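Local coordinates for methionine gamma-lyase (Trichomonas vaginalis, PDB 1E5F), which belongs to the Cys/Met metabolism family of enzymes that depend on pyridoxal-5'-phosphate, and holds this cofactor in the model, at residues 150-155 with 180-185. Sequence-based numbering, arbitrary orientation.
With PLP (pyridoxal-5'-phosphate), chain C.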
loop_
_atom_site.group_PDB
_atom_site.type_symbol
_atom_site.label_atom_id
_atom_site.label_comp_id
_atom_site.label_asym_id
_atom_site.label_seq_id
_atom_site.Cartn_x
_atom_site.Cartn_y
_atom_site.Cartn_z
ATOM N N ILE A 150 31.564 18.513 -14.813
ATOM C CA ILE A 150 30.652 17.537 -15.358
ATOM C C ILE A 150 30.419 17.658 -16.863
ATOM O O ILE A 150 30.366 18.828 -17.339
ATOM C CB ILE A 150 29.269 17.822 -14.659
ATOM C CG1 ILE A 150 29.380 17.433 -13.151
ATOM C CG2 ILE A 150 28.138 16.988 -15.235
ATOM C CD1 ILE A 150 28.150 17.625 -12.311
ATOM N N VAL A 151 30.393 16.535 -17.555
ATOM C CA VAL A 151 29.873 16.606 -18.925
ATOM C C VAL A 151 28.551 15.803 -18.870
ATOM O O VAL A 151 28.667 14.662 -18.424
ATOM C CB VAL A 151 30.851 16.028 -19.936
ATOM C CG1 VAL A 151 30.259 15.876 -21.338
ATOM C CG2 VAL A 151 32.010 17.080 -20.047
ATOM N N TYR A 152 27.446 16.376 -19.353
ATOM C CA TYR A 152 26.178 15.645 -19.148
ATOM C C TYR A 152 25.404 15.454 -20.439
ATOM O O TYR A 152 25.313 16.426 -21.191
ATOM C CB TYR A 152 25.220 16.513 -18.216
ATOM C CG TYR A 152 23.882 15.940 -17.785
ATOM C CD1 TYR A 152 22.749 16.000 -18.588
ATOM C CD2 TYR A 152 23.762 15.202 -16.605
ATOM C CE1 TYR A 152 21.494 15.485 -18.244
ATOM C CE2 TYR A 152 22.541 14.651 -16.201
ATOM C CZ TYR A 152 21.430 14.762 -17.008
ATOM O OH TYR A 152 20.244 14.244 -16.678
ATOM N N PHE A 153 24.700 14.351 -20.591
ATOM C CA PHE A 153 23.913 14.103 -21.795
ATOM C C PHE A 153 22.937 12.941 -21.644
ATOM O O PHE A 153 23.016 12.186 -20.678
ATOM C CB PHE A 153 24.845 13.865 -22.985
ATOM C CG PHE A 153 25.655 12.625 -22.812
ATOM C CD1 PHE A 153 25.157 11.341 -23.068
ATOM C CD2 PHE A 153 26.934 12.718 -22.427
ATOM C CE1 PHE A 153 25.904 10.249 -22.777
ATOM C CE2 PHE A 153 27.753 11.636 -22.172
ATOM C CZ PHE A 153 27.219 10.383 -22.388
ATOM N N GLU A 154 21.989 12.881 -22.577
ATOM C CA GLU A 154 21.057 11.794 -22.695
ATOM C C GLU A 154 21.161 11.230 -24.090
ATOM O O GLU A 154 21.030 11.988 -25.049
ATOM C CB GLU A 154 19.636 12.259 -22.665
ATOM C CG GLU A 154 19.187 13.174 -21.537
ATOM C CD GLU A 154 17.800 13.773 -21.562
ATOM O OE1 GLU A 154 17.047 13.440 -22.512
ATOM O OE2 GLU A 154 17.382 14.697 -20.796
ATOM N N THR A 155 21.220 9.935 -24.236
ATOM C CA THR A 155 21.092 9.328 -25.512
ATOM C C THR A 155 20.286 8.028 -25.374
ATOM O O THR A 155 20.643 7.191 -24.584
ATOM C CB THR A 155 22.455 9.144 -26.146
ATOM O OG1 THR A 155 22.338 8.460 -27.405
ATOM C CG2 THR A 155 23.369 8.220 -25.297
ATOM N N LEU A 180 33.670 14.497 -14.648
ATOM C CA LEU A 180 32.705 13.377 -14.577
ATOM C C LEU A 180 31.731 13.385 -15.726
ATOM O O LEU A 180 31.184 14.470 -16.016
ATOM C CB LEU A 180 31.854 13.571 -13.261
ATOM C CG LEU A 180 32.709 13.216 -12.021
ATOM C CD1 LEU A 180 31.901 13.379 -10.738
ATOM C CD2 LEU A 180 33.305 11.846 -12.026
ATOM N N VAL A 181 31.639 12.262 -16.414
ATOM C CA VAL A 181 30.638 12.165 -17.474
ATOM C C VAL A 181 29.416 11.518 -16.817
ATOM O O VAL A 181 29.506 10.400 -16.275
ATOM C CB VAL A 181 31.136 11.354 -18.648
ATOM C CG1 VAL A 181 30.123 11.252 -19.724
ATOM C CG2 VAL A 181 32.441 12.106 -19.090
ATOM N N ILE A 182 28.237 12.031 -16.987
ATOM C CA ILE A 182 26.947 11.644 -16.401
ATOM C C ILE A 182 26.043 11.367 -17.555
ATOM O O ILE A 182 25.845 12.298 -18.372
ATOM C CB ILE A 182 26.300 12.722 -15.461
ATOM C CG1 ILE A 182 27.288 12.995 -14.258
ATOM C CG2 ILE A 182 25.015 12.197 -14.809
ATOM C CD1 ILE A 182 26.993 14.073 -13.289
ATOM N N ALA A 183 25.490 10.196 -17.629
ATOM C CA ALA A 183 24.574 9.884 -18.754
ATOM C C ALA A 183 23.148 9.587 -18.231
ATOM O O ALA A 183 23.084 8.900 -17.174
ATOM C CB ALA A 183 25.188 8.721 -19.433
ATOM N N ASP A 184 22.172 10.361 -18.746
ATOM C CA ASP A 184 20.789 9.943 -18.272
ATOM C C ASP A 184 20.292 8.802 -19.129
ATOM O O ASP A 184 20.108 8.912 -20.343
ATOM C CB ASP A 184 19.869 11.144 -18.365
ATOM C CG ASP A 184 18.441 10.888 -17.880
ATOM O OD1 ASP A 184 17.956 9.760 -17.997
ATOM O OD2 ASP A 184 17.680 11.894 -17.714
ATOM N N ASN A 185 20.197 7.555 -18.626
ATOM C CA ASN A 185 19.941 6.330 -19.357
ATOM C C ASN A 185 18.511 5.930 -19.357
ATOM O O ASN A 185 18.072 4.816 -19.572
ATOM C CB ASN A 185 20.859 5.216 -18.733
ATOM C CG ASN A 185 20.998 3.946 -19.588
ATOM O OD1 ASN A 185 21.008 4.056 -20.853
ATOM N ND2 ASN A 185 21.084 2.717 -19.047
HETATM N N1 PLP C . 15.162 12.050 -17.188
HETATM C C2 PLP C . 14.562 12.008 -18.404
HETATM C C2A PLP C . 15.077 11.508 -19.713
HETATM C C3 PLP C . 13.151 12.020 -18.242
HETATM O O3 PLP C . 12.446 11.849 -19.391
HETATM C C4 PLP C . 12.502 12.434 -17.095
HETATM C C4A PLP C . 10.966 12.714 -17.372
HETATM C C5 PLP C . 13.260 12.929 -16.095
HETATM C C6 PLP C . 14.645 12.776 -16.164
HETATM C C5A PLP C . 12.691 13.377 -14.788
HETATM O O4P PLP C . 12.174 12.184 -14.033
HETATM P P PLP C . 10.996 12.419 -12.996
HETATM O O1P PLP C . 9.868 12.815 -13.870
HETATM O O2P PLP C . 10.859 11.076 -12.422
HETATM O O3P PLP C . 11.353 13.529 -11.990
HETATM O O HOH W 1 18.054 14.534 -18.105
HETATM O O HOH W 2 22.144 5.723 -22.907
HETATM O O HOH W 3 22.385 8.330 -22.099
HETATM O O HOH W 4 18.590 6.824 -22.528
#
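V151 N donates to L180 O (2.7 Å), opening a ladder of four backbone hydrogen bonds between two parallel strands. I182 N to V151 O, F153 N to I182 O and D184 N to F153 O (2.8 Å) continue it. Beyond D184 the strands part, and water 3 bridges T155 N and D184 O.

Apolar contacts line both faces. On one, I150 CG2 meets I182 CD1 at 3.7 Å, and I182 CG2 reaches Y152 CD2. Helix 86-97 covers this side. On the other, the F153 ring leans over the neighbouring strand, because chi1 of 65° sets CG between the backbone N and carbonyl carbon. Its CE2 touches V181 CG1 and its CE1 touches A183 CB (3.7 Å). Helix 166-174 packs here.

The polar end gathers around water 1. It accepts from Y152 OH (2.6 Å), in the plane of the ring, and donates to E154 OE2 and D184 OD2 (2.7 Å). The water thus links two carboxylates turned 57° apart. Y111 N also binds E154 OE2, and T186 OG1 holds D184 OD1. D184 OD2 lies 2.6 Å from PLP N1.

This is a right-handed beta-alpha-beta unit, with an aspartate at the pyridine nitrogen as in fold-type I PLP enzymes.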